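Local coordinates for protein homoserine kinase (Listeria monocytogenes, PDB 3HUL) that probably catalyses the ATP-dependent phosphorylation of L-homoserine to O-phospho-L-homoserine, a late step in the synthesis of threonine from aspartate, at residues H44-G47 against G48-H52; V57-E60 against T61-L65. All blocks are in the same frame, centred on the assembly; numbering follows the deposited sequence.

How the contacts relate
Contact 1 and contact 2 follow one another in the crossover that leaves strand 41-43 and returns as strand 72-78 of the mixed sheet: residues 44-52 form a loop folded back on itself, and residues 57-65 form the helix. Their centres lie 16 Å apart and their nearest atoms about 5 Å, without touching. Asn-56 connects them, since its ND2 bonds to Pro-51 O in contact 1 and its OD1 accepts from Ile-58 N in contact 2. Contact 1 borders the predicted ATP site, with Ile-46 touching Pro-82 (side chains about 4 Å apart); contact 2 lies near it, the side chain of Val-57 about 6 Å from that of Ser-89.

Contact 1: H44-G47 against G48-H52; sequences HNIG and GGIPH
His-44 and His-52 face each other across the neck of a loop that follows strand 41-43 in a beta-alpha-beta crossover, their imidazoles forming an offset stack. The planes are almost parallel, at 3°, and the centroids lie 3.9 Å apart. His-52 CE1 sits over the centre of the His-44 ring, whereas His-44 NE2 lies toward the rim of the His-52 ring, 3.3 Å from His-52 CE1. The edge of the His-44 ring is tied at two points. Its NE2 donates to Ile-50 O at 2.8 Å, a bent bond (138°) in which the oxygen lies in the ring plane but the nitrogen stands above the carbonyl plane. Its ND1 accepts from Ile-46 N at 2.9 Å. Histidine suits this place because one flat ring can donate at one nitrogen, accept at the other and stack through a face. With chi1 at 77°, CG lies between the backbone N and the carbonyl carbon, which swings the ring into the loop.

On the ring side away from His-52, Ile-50 CG2 stands above the plane just beyond the NE2 rim, 3.5 Å from His-44 NE2. Ile-46 CG2 meets Ile-50 CG1 at 4.2 Å, a single loose apolar touch between the arms of the loop; Ile-46 also leans on Met-76, Cys-78 and Pro-82. Gly-47 and Gly-48 make the turn with positive phi, a conformation that glycine adopts easily. Beyond them, His-52 is steadied from strand 41-43, where its ND1 is hydrogen-bonded to Ile-42 O. On its edge, in the ring plane, His-52 CE1 lies 3.3 Å from His-44 O.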
# COMPACT_ATOMS: atom_id res chain seq x y z
N HIS A 44 40.10 -9.15 -13.71
CA HIS A 44 38.82 -9.66 -14.20
C HIS A 44 38.99 -10.41 -15.50
O HIS A 44 39.98 -10.22 -16.20
CB HIS A 44 37.80 -8.52 -14.38
CG HIS A 44 38.00 -7.68 -15.61
ND1 HIS A 44 37.70 -8.11 -16.88
CD2 HIS A 44 38.42 -6.40 -15.74
CE1 HIS A 44 37.94 -7.15 -17.75
NE2 HIS A 44 38.38 -6.09 -17.08
N ASN A 45 38.00 -11.24 -15.82
CA ASN A 45 37.92 -11.92 -17.11
C ASN A 45 36.58 -11.65 -17.83
O ASN A 45 35.99 -12.56 -18.41
CB ASN A 45 38.20 -13.43 -16.95
CG ASN A 45 37.43 -14.06 -15.77
OD1 ASN A 45 37.29 -13.46 -14.69
ND2 ASN A 45 36.96 -15.29 -15.96
N ILE A 46 36.12 -10.40 -17.81
CA ILE A 46 34.81 -10.05 -18.40
C ILE A 46 34.86 -9.98 -19.94
O ILE A 46 33.83 -10.13 -20.61
CB ILE A 46 34.22 -8.73 -17.79
CG1 ILE A 46 33.90 -8.93 -16.30
CG2 ILE A 46 32.94 -8.27 -18.53
CD1 ILE A 46 33.66 -7.62 -15.56
N GLY A 47 36.05 -9.77 -20.49
CA GLY A 47 36.22 -9.70 -21.93
C GLY A 47 35.90 -8.33 -22.47
O GLY A 47 35.82 -7.36 -21.72
N GLY A 48 35.73 -8.24 -23.79
CA GLY A 48 35.43 -6.97 -24.45
C GLY A 48 36.50 -5.93 -24.18
O GLY A 48 37.65 -6.27 -23.83
N GLY A 49 36.14 -4.67 -24.35
CA GLY A 49 37.09 -3.60 -24.10
C GLY A 49 36.95 -3.03 -22.71
O GLY A 49 37.04 -1.81 -22.54
N ILE A 50 36.73 -3.89 -21.71
CA ILE A 50 36.62 -3.47 -20.30
C ILE A 50 38.02 -3.32 -19.65
O ILE A 50 38.64 -4.33 -19.30
CB ILE A 50 35.74 -4.44 -19.45
CG1 ILE A 50 34.31 -4.57 -20.01
CG2 ILE A 50 35.73 -4.03 -17.98
CD1 ILE A 50 33.46 -3.28 -20.00
N PRO A 51 38.50 -2.08 -19.48
CA PRO A 51 39.89 -1.83 -19.04
C PRO A 51 40.18 -2.36 -17.63
O PRO A 51 39.24 -2.61 -16.85
CB PRO A 51 40.02 -0.30 -19.09
CG PRO A 51 38.83 0.18 -19.88
CD PRO A 51 37.75 -0.82 -19.61
N HIS A 52 41.46 -2.53 -17.32
CA HIS A 52 41.90 -3.05 -16.03
C HIS A 52 42.60 -1.97 -15.20
O HIS A 52 43.21 -2.27 -14.16
CB HIS A 52 42.86 -4.23 -16.22
CG HIS A 52 42.26 -5.40 -16.93
ND1 HIS A 52 41.91 -6.57 -16.27
CD2 HIS A 52 41.98 -5.61 -18.24
CE1 HIS A 52 41.43 -7.43 -17.15
NE2 HIS A 52 41.46 -6.88 -18.35

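Contact 2: V57-E60 against T61-L65; sequences VIIE and TALNL
From Val-57 to Leu-65 the backbone is alpha-helical, with four successive carbonyls, Val-57 to Glu-60, each accepting the N-H four residues on, the straightest being Leu-63 N to Ile-59 O (2.7 Å, 173°). Val-57 O takes a second donor. Thr-61 N reaches it at 2.8 Å nearly in line with the C=O, while Thr-61 OG1 donates from above the carbonyl plane at 2.7 Å. The hydroxyl can do this because chi1 of -55° sets OG1 beside its own backbone N, facing back down the helix. Threonine thus satisfies its buried hydroxyl within its own helix, and its side chain can pack against Ile-120.

On another flank, Ile-59 and Leu-63, one turn apart, run alongside each other in the same direction. Ile-59 CG2 meets Leu-63 CD1 at 3.8 Å, and both branched side chains pack on Trp-40. The small side chain of Ala-62 touches Leu-99 of helix 88-103, and Val-57 and Ile-58 rest on Ala-92 of the same helix. Glu-60 carries its carboxylate on the exposed side. Such an amphipathic helix is characteristic of the crossover in a beta-alpha-beta unit, here in the N-terminal domain of a GHMP kinase.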
# COMPACT_ATOMS: atom_id res chain seq x y z
N VAL A 57 35.44 2.36 -15.84
CA VAL A 57 34.34 3.22 -15.37
C VAL A 57 34.27 3.34 -13.83
O VAL A 57 34.17 4.44 -13.29
CB VAL A 57 32.99 2.71 -16.00
CG1 VAL A 57 31.78 3.21 -15.25
CG2 VAL A 57 32.92 3.10 -17.49
N ILE A 58 34.37 2.20 -13.15
CA ILE A 58 34.36 2.13 -11.68
C ILE A 58 35.39 3.06 -11.07
O ILE A 58 35.07 3.88 -10.21
CB ILE A 58 34.62 0.67 -11.20
CG1 ILE A 58 33.63 -0.29 -11.85
CG2 ILE A 58 34.59 0.60 -9.68
CD1 ILE A 58 33.92 -1.73 -11.65
N ILE A 59 36.63 2.95 -11.55
CA ILE A 59 37.74 3.77 -11.02
C ILE A 59 37.61 5.26 -11.38
O ILE A 59 37.78 6.12 -10.49
CB ILE A 59 39.12 3.16 -11.42
CG1 ILE A 59 39.20 1.70 -10.94
CG2 ILE A 59 40.28 3.98 -10.80
CD1 ILE A 59 40.25 0.84 -11.63
N GLU A 60 37.28 5.58 -12.63
CA GLU A 60 37.07 7.00 -13.03
C GLU A 60 35.95 7.61 -12.21
O GLU A 60 36.02 8.79 -11.82
CB GLU A 60 36.69 7.16 -14.52
CG GLU A 60 37.64 6.51 -15.55
CD GLU A 60 37.44 7.05 -16.97
OE1 GLU A 60 36.33 6.87 -17.54
OE2 GLU A 60 38.39 7.66 -17.53
N THR A 61 34.89 6.82 -11.97
CA THR A 61 33.78 7.32 -11.17
C THR A 61 34.32 7.56 -9.76
O THR A 61 34.10 8.62 -9.19
CB THR A 61 32.56 6.33 -11.08
OG1 THR A 61 32.10 5.96 -12.39
CG2 THR A 61 31.45 6.95 -10.29
N ALA A 62 35.00 6.57 -9.21
CA ALA A 62 35.56 6.72 -7.85
C ALA A 62 36.45 7.97 -7.75
O ALA A 62 36.21 8.84 -6.89
CB ALA A 62 36.33 5.46 -7.44
N LEU A 63 37.40 8.12 -8.68
CA LEU A 63 38.31 9.30 -8.66
C LEU A 63 37.60 10.62 -8.86
O LEU A 63 38.07 11.66 -8.39
CB LEU A 63 39.47 9.15 -9.65
CG LEU A 63 40.37 7.95 -9.35
CD1 LEU A 63 41.24 7.60 -10.54
CD2 LEU A 63 41.21 8.20 -8.06
N ASN A 64 36.45 10.58 -9.50
CA ASN A 64 35.66 11.79 -9.70
C ASN A 64 35.03 12.29 -8.42
O ASN A 64 34.80 13.49 -8.27
CB ASN A 64 34.59 11.60 -10.80
CG ASN A 64 35.16 11.73 -12.23
OD1 ASN A 64 34.39 11.88 -13.18
ND2 ASN A 64 36.49 11.68 -12.38
N LEU A 65 34.72 11.37 -7.50
CA LEU A 65 34.20 11.76 -6.17
C LEU A 65 35.32 11.98 -5.16
O LEU A 65 35.17 12.79 -4.23
CB LEU A 65 33.24 10.69 -5.59
CG LEU A 65 31.79 10.60 -6.06
CD1 LEU A 65 31.77 9.75 -7.28
CD2 LEU A 65 30.93 9.95 -4.99